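Local atomic coordinates of 3-methyladenine dna-glycosylase (Archaeoglobus fulgidus, PDB entry 2JHN), a protein that is an AlkA-type DNA repair glycosylase of the HhH-GPD superfamily, pairing a TATA-box binding protein-like domain with a helical domain. Residues A[188-193]-A[214-219]; A[223-228]-A[235-240]. The protein carries 1 engineered substitution. One frame throughout, in Å; residues are numbered along the deposited sequence.

Contact 1 (A[188-193]-A[214-219]); sequences IVEIAK and SFKGIG. With NA (sodium ion), chain E.
Ile191 sets CG1 anti to its carbonyl carbon (chi1 -63°) and then folds CD1 back at chi2 (-71°), which carries that methyl onto the ring of Phe215; Glu190, one residue earlier, has CG anti to its backbone N (chi1 -162°) and runs extended to the edge of the same ring. The contact lays the last turn of helix 182-192 against 214-219, the hairpin of a helix-hairpin-helix motif whose two helices are 205-213 and 220-229. Ile191 CD1 stands almost on the ring normal, 3.5 Å from the centroid of Phe215, a CH-pi contact in which the methyl is shared nearly evenly by the six ring carbons. Ile218 CD1 touches the same methyl, Ile191 CD1, at 4.2 Å. The carboxylate of Glu190 lies at the ring edge with CD in the ring plane, its own plane strongly turned from that of the ring, and OE2 is 3.4 Å from Phe215 CD1. Lys216 brings NZ across the glutamate at about a right angle, giving a long salt bridge of 3.5 Å from NZ to Glu190 OE1; NZ also pairs with the sulfonate of a bound MES molecule. Behind this packing the hairpin makes a type II turn from Phe215 to Ile218, with Gly217 at a positive phi. Its carbonyls hold a sodium ion, as HhH hairpins commonly do: Phe215 O and Ile218 O each bind at 2.5 Å, joined by Thr213 O and two waters. One of these waters also accepts a 2.8 Å hydrogen bond from Gly217 N.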
loop_
_atom_site.group_PDB
_atom_site.type_symbol
_atom_site.label_atom_id
_atom_site.label_comp_id
_atom_site.label_asym_id
_atom_site.label_seq_id
_atom_site.Cartn_x
_atom_site.Cartn_y
_atom_site.Cartn_z
ATOM N N ILE A 188 -17.068 -5.586 3.771
ATOM C CA ILE A 188 -15.869 -6.043 4.487
ATOM C C ILE A 188 -16.156 -7.346 5.245
ATOM O O ILE A 188 -15.390 -8.302 5.179
ATOM C CB ILE A 188 -15.269 -4.919 5.373
ATOM C CG1 ILE A 188 -14.715 -3.805 4.456
ATOM C CG2 ILE A 188 -14.189 -5.498 6.330
ATOM C CD1 ILE A 188 -14.295 -2.545 5.159
ATOM N N VAL A 189 -17.298 -7.408 5.931
ATOM C CA VAL A 189 -17.677 -8.648 6.607
ATOM C C VAL A 189 -17.805 -9.794 5.582
ATOM O O VAL A 189 -17.301 -10.896 5.794
ATOM C CB VAL A 189 -18.946 -8.450 7.480
ATOM C CG1 VAL A 189 -19.492 -9.804 7.970
ATOM C CG2 VAL A 189 -18.636 -7.530 8.665
ATOM N N GLU A 190 -18.419 -9.505 4.439
ATOM C CA GLU A 190 -18.541 -10.467 3.338
ATOM C C GLU A 190 -17.177 -11.051 2.897
ATOM O O GLU A 190 -16.987 -12.270 2.805
ATOM C CB GLU A 190 -19.262 -9.797 2.159
ATOM C CG GLU A 190 -19.838 -10.762 1.136
ATOM C CD GLU A 190 -20.535 -10.068 -0.059
ATOM O OE1 GLU A 190 -21.023 -8.914 0.065
ATOM O OE2 GLU A 190 -20.622 -10.719 -1.127
ATOM N N ILE A 191 -16.217 -10.159 2.676
ATOM C CA ILE A 191 -14.869 -10.549 2.304
ATOM C C ILE A 191 -14.201 -11.374 3.416
ATOM O O ILE A 191 -13.498 -12.357 3.141
ATOM C CB ILE A 191 -14.026 -9.292 1.922
ATOM C CG1 ILE A 191 -14.619 -8.571 0.674
ATOM C CG2 ILE A 191 -12.547 -9.647 1.790
ATOM C CD1 ILE A 191 -14.441 -9.320 -0.626
ATOM N N ALA A 192 -14.452 -11.003 4.675
ATOM C CA ALA A 192 -13.869 -11.727 5.828
ATOM C C ALA A 192 -14.239 -13.230 5.899
ATOM O O ALA A 192 -13.481 -14.062 6.424
ATOM C CB ALA A 192 -14.232 -11.005 7.157
ATOM N N LYS A 193 -15.408 -13.564 5.373
ATOM C CA LYS A 193 -15.853 -14.973 5.271
ATOM C C LYS A 193 -15.074 -15.848 4.271
ATOM O O LYS A 193 -15.179 -17.077 4.295
ATOM C CB LYS A 193 -17.351 -15.008 4.928
ATOM C CG LYS A 193 -18.232 -14.492 6.046
ATOM C CD LYS A 193 -19.696 -14.432 5.626
ATOM C CE LYS A 193 -20.544 -13.810 6.715
ATOM N NZ LYS A 193 -21.975 -13.763 6.301
ATOM N N SER A 214 -16.638 -9.796 -8.815
ATOM C CA SER A 214 -17.783 -10.685 -8.546
ATOM C C SER A 214 -18.538 -10.322 -7.247
ATOM O O SER A 214 -19.683 -10.760 -7.038
ATOM C CB SER A 214 -17.353 -12.168 -8.559
ATOM O OG SER A 214 -16.866 -12.589 -7.297
ATOM N N PHE A 215 -17.909 -9.540 -6.372
ATOM C CA PHE A 215 -18.593 -9.023 -5.191
ATOM C C PHE A 215 -19.385 -7.763 -5.543
ATOM O O PHE A 215 -18.876 -6.874 -6.218
ATOM C CB PHE A 215 -17.576 -8.736 -4.071
ATOM C CG PHE A 215 -16.914 -9.976 -3.531
ATOM C CD1 PHE A 215 -17.435 -10.632 -2.410
ATOM C CD2 PHE A 215 -15.779 -10.498 -4.142
ATOM C CE1 PHE A 215 -16.824 -11.788 -1.917
ATOM C CE2 PHE A 215 -15.153 -11.660 -3.635
ATOM C CZ PHE A 215 -15.681 -12.296 -2.536
ATOM N N LYS A 216 -20.641 -7.682 -5.097
ATOM C CA LYS A 216 -21.435 -6.479 -5.358
ATOM C C LYS A 216 -20.907 -5.317 -4.515
ATOM O O LYS A 216 -20.923 -5.361 -3.275
ATOM C CB LYS A 216 -22.929 -6.732 -5.114
ATOM C CG LYS A 216 -23.274 -7.006 -3.662
ATOM C CD LYS A 216 -24.678 -7.635 -3.471
ATOM C CE LYS A 216 -24.901 -8.003 -2.011
ATOM N NZ LYS A 216 -24.121 -9.208 -1.615
ATOM N N GLY A 217 -20.407 -4.293 -5.196
ATOM C CA GLY A 217 -19.889 -3.110 -4.523
ATOM C C GLY A 217 -18.396 -2.954 -4.784
ATOM O O GLY A 217 -17.788 -1.941 -4.397
ATOM N N ILE A 218 -17.820 -3.967 -5.426
ATOM C CA ILE A 218 -16.441 -3.877 -5.936
ATOM C C ILE A 218 -16.516 -3.760 -7.460
ATOM O O ILE A 218 -16.879 -4.719 -8.131
ATOM C CB ILE A 218 -15.572 -5.067 -5.539
ATOM C CG1 ILE A 218 -15.505 -5.196 -3.997
ATOM C CG2 ILE A 218 -14.163 -4.909 -6.151
ATOM C CD1 ILE A 218 -14.543 -6.256 -3.459
ATOM N N GLY A 219 -16.144 -2.598 -7.983
ATOM C CA GLY A 219 -16.121 -2.395 -9.440
ATOM C C GLY A 219 -14.696 -2.287 -9.974
ATOM O O GLY A 219 -13.714 -2.706 -9.289
HETATM NA NA NA E . -18.902 -6.037 -8.516
HETATM O O HOH W 1 -20.385 -4.155 -8.003
HETATM O O HOH W 2 -19.041 -5.220 -10.901
#

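Contact 2 (A[223-228]-A[235-240]); sequences AELVLS and VFPADD
Val235 and Pro237 pack against one side of helix 220-229, where the chain doubles back after the HhH motif as the Gly/Pro-rich loop followed by an aspartate that gives the HhH-GPD superfamily its name. In van der Waals contact, Val235 CG1 lies 3.7 Å from Glu224 CG, the two side chains crossing at about a right angle, while Val235 CB approaches Leu227 CB at 4.0 Å. Pro237 presents its CB to Glu224 CB at 3.9 Å and its CG to the hydroxyl oxygen, Ser228 OG, also at 3.9 Å; Leu225 CD1 flanks the proline ring more loosely. The polar contacts gather at the end of Glu224, which, with CG anti to the carbonyl carbon (chi1 -63°), runs extended past Pro237. A water donates to Glu224 OE1 and to Asp239 OD2, at 2.8 Å from each, and accepts from Asp239 N. Arg263 forms salt bridges with both of those oxygens, and Arg220 takes Glu224 OE2. Asp240 OD1 is hydrogen-bonded to Trp221 NE1, and OD2 caps Val243 N at the start of helix 241-251. Glu224 OE1 and Asp239 OD2 are 4.4 Å apart, and the shared water and guanidinium probably offset their like-charge repulsion while tying the loop to the helix.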
loop_
_atom_site.group_PDB
_atom_site.type_symbol
_atom_site.label_atom_id
_atom_site.label_comp_id
_atom_site.label_asym_id
_atom_site.label_seq_id
_atom_site.Cartn_x
_atom_site.Cartn_y
_atom_site.Cartn_z
ATOM N N ALA A 223 -11.101 -2.865 -7.927
ATOM C CA ALA A 223 -10.441 -4.134 -8.277
ATOM C C ALA A 223 -9.011 -3.840 -8.807
ATOM O O ALA A 223 -8.019 -4.494 -8.393
ATOM C CB ALA A 223 -11.297 -4.950 -9.295
ATOM N N GLU A 224 -8.904 -2.852 -9.692
ATOM C CA GLU A 224 -7.583 -2.475 -10.248
ATOM C C GLU A 224 -6.653 -1.879 -9.198
ATOM O O GLU A 224 -5.437 -2.159 -9.225
ATOM C CB GLU A 224 -7.704 -1.564 -11.472
ATOM C CG GLU A 224 -8.424 -2.266 -12.642
ATOM C CD GLU A 224 -8.510 -1.425 -13.892
ATOM O OE1 GLU A 224 -8.326 -0.177 -13.801
ATOM O OE2 GLU A 224 -8.738 -2.045 -14.973
ATOM N N LEU A 225 -7.197 -1.082 -8.292
ATOM C CA LEU A 225 -6.395 -0.560 -7.160
ATOM C C LEU A 225 -5.866 -1.733 -6.296
ATOM O O LEU A 225 -4.673 -1.807 -5.995
ATOM C CB LEU A 225 -7.226 0.416 -6.318
ATOM C CG LEU A 225 -6.530 1.277 -5.278
ATOM C CD1 LEU A 225 -5.558 2.223 -6.023
ATOM C CD2 LEU A 225 -7.631 2.074 -4.531
ATOM N N VAL A 226 -6.738 -2.676 -5.955
ATOM C CA VAL A 226 -6.301 -3.875 -5.179
ATOM C C VAL A 226 -5.205 -4.620 -5.920
ATOM O O VAL A 226 -4.165 -4.941 -5.337
ATOM C CB VAL A 226 -7.477 -4.809 -4.860
ATOM C CG1 VAL A 226 -6.976 -6.210 -4.377
ATOM C CG2 VAL A 226 -8.397 -4.149 -3.803
ATOM N N LEU A 227 -5.435 -4.894 -7.208
ATOM C CA LEU A 227 -4.494 -5.633 -8.015
ATOM C C LEU A 227 -3.082 -5.012 -7.960
ATOM O O LEU A 227 -2.099 -5.718 -7.796
ATOM C CB LEU A 227 -4.982 -5.720 -9.470
ATOM C CG LEU A 227 -5.965 -6.911 -9.663
ATOM C CD1 LEU A 227 -6.814 -6.715 -10.894
ATOM C CD2 LEU A 227 -5.151 -8.193 -9.800
ATOM N N SER A 228 -3.018 -3.705 -8.070
ATOM C CA SER A 228 -1.718 -3.008 -8.110
ATOM C C SER A 228 -1.129 -2.791 -6.710
ATOM O O SER A 228 0.038 -3.147 -6.458
ATOM C CB SER A 228 -1.857 -1.678 -8.851
ATOM O OG SER A 228 -2.925 -0.897 -8.354
ATOM N N VAL A 235 -1.247 -3.799 -13.090
ATOM C CA VAL A 235 -2.553 -3.406 -13.572
ATOM C C VAL A 235 -2.670 -1.927 -13.224
ATOM O O VAL A 235 -2.409 -1.521 -12.086
ATOM C CB VAL A 235 -3.653 -4.268 -12.911
ATOM C CG1 VAL A 235 -5.037 -3.759 -13.234
ATOM C CG2 VAL A 235 -3.496 -5.738 -13.358
ATOM N N PHE A 236 -3.003 -1.100 -14.195
ATOM C CA PHE A 236 -2.875 0.331 -13.949
ATOM C C PHE A 236 -4.263 0.919 -13.748
ATOM O O PHE A 236 -5.068 0.914 -14.692
ATOM C CB PHE A 236 -2.118 1.013 -15.098
ATOM C CG PHE A 236 -1.726 2.445 -14.799
ATOM C CD1 PHE A 236 -0.599 2.723 -14.001
ATOM C CD2 PHE A 236 -2.473 3.501 -15.315
ATOM C CE1 PHE A 236 -0.224 4.063 -13.720
ATOM C CE2 PHE A 236 -2.135 4.838 -15.051
ATOM C CZ PHE A 236 -0.991 5.115 -14.247
ATOM N N PRO A 237 -4.554 1.417 -12.521
ATOM C CA PRO A 237 -5.909 1.891 -12.158
ATOM C C PRO A 237 -6.252 3.298 -12.665
ATOM O O PRO A 237 -6.242 4.285 -11.904
ATOM C CB PRO A 237 -5.898 1.833 -10.626
ATOM C CG PRO A 237 -4.455 2.137 -10.269
ATOM C CD PRO A 237 -3.601 1.568 -11.396
ATOM N N ALA A 238 -6.591 3.363 -13.941
ATOM C CA ALA A 238 -6.737 4.638 -14.651
ATOM C C ALA A 238 -7.969 5.462 -14.236
ATOM O O ALA A 238 -8.007 6.690 -14.448
ATOM C CB ALA A 238 -6.725 4.363 -16.173
ATOM N N ASP A 239 -8.982 4.808 -13.659
ATOM C CA ASP A 239 -10.157 5.531 -13.132
ATOM C C ASP A 239 -9.844 6.331 -11.867
ATOM O O ASP A 239 -10.616 7.192 -11.477
ATOM C CB ASP A 239 -11.356 4.593 -12.883
ATOM C CG ASP A 239 -11.826 3.913 -14.146
ATOM O OD1 ASP A 239 -12.411 4.614 -15.012
ATOM O OD2 ASP A 239 -11.590 2.682 -14.285
ATOM N N ASP A 240 -8.713 6.050 -11.216
ATOM C CA ASP A 240 -8.380 6.759 -9.984
ATOM C C ASP A 240 -8.234 8.265 -10.297
ATOM O O ASP A 240 -7.482 8.643 -11.206
ATOM C CB ASP A 240 -7.102 6.160 -9.352
ATOM C CG ASP A 240 -6.837 6.707 -7.953
ATOM O OD1 ASP A 240 -7.180 6.020 -6.959
ATOM O OD2 ASP A 240 -6.307 7.836 -7.855
HETATM O O HOH W 3 -9.476 2.052 -12.619
#

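In the fold
Both contacts belong to the HhH-GPD part of the chain and follow one another in sequence, their centres about 17 Å apart. The hairpin of contact 1 runs directly into the helix of contact 2: Gly219 occupies the N-cap of helix 220-229, and Ile218 CG2 packs 4.1 Å from Ala223 N. Helix 220-229 therefore spans from the sodium-binding hairpin to the loop 235-240, which leads on to helix 241-251. The sodium ion of contact 1 lies about 12 Å from the nearest side-chain atom of Glu224. Contact 1 is the more peripheral, its centre about 19 Å from the centre of the chain against about 12 Å for contact 2.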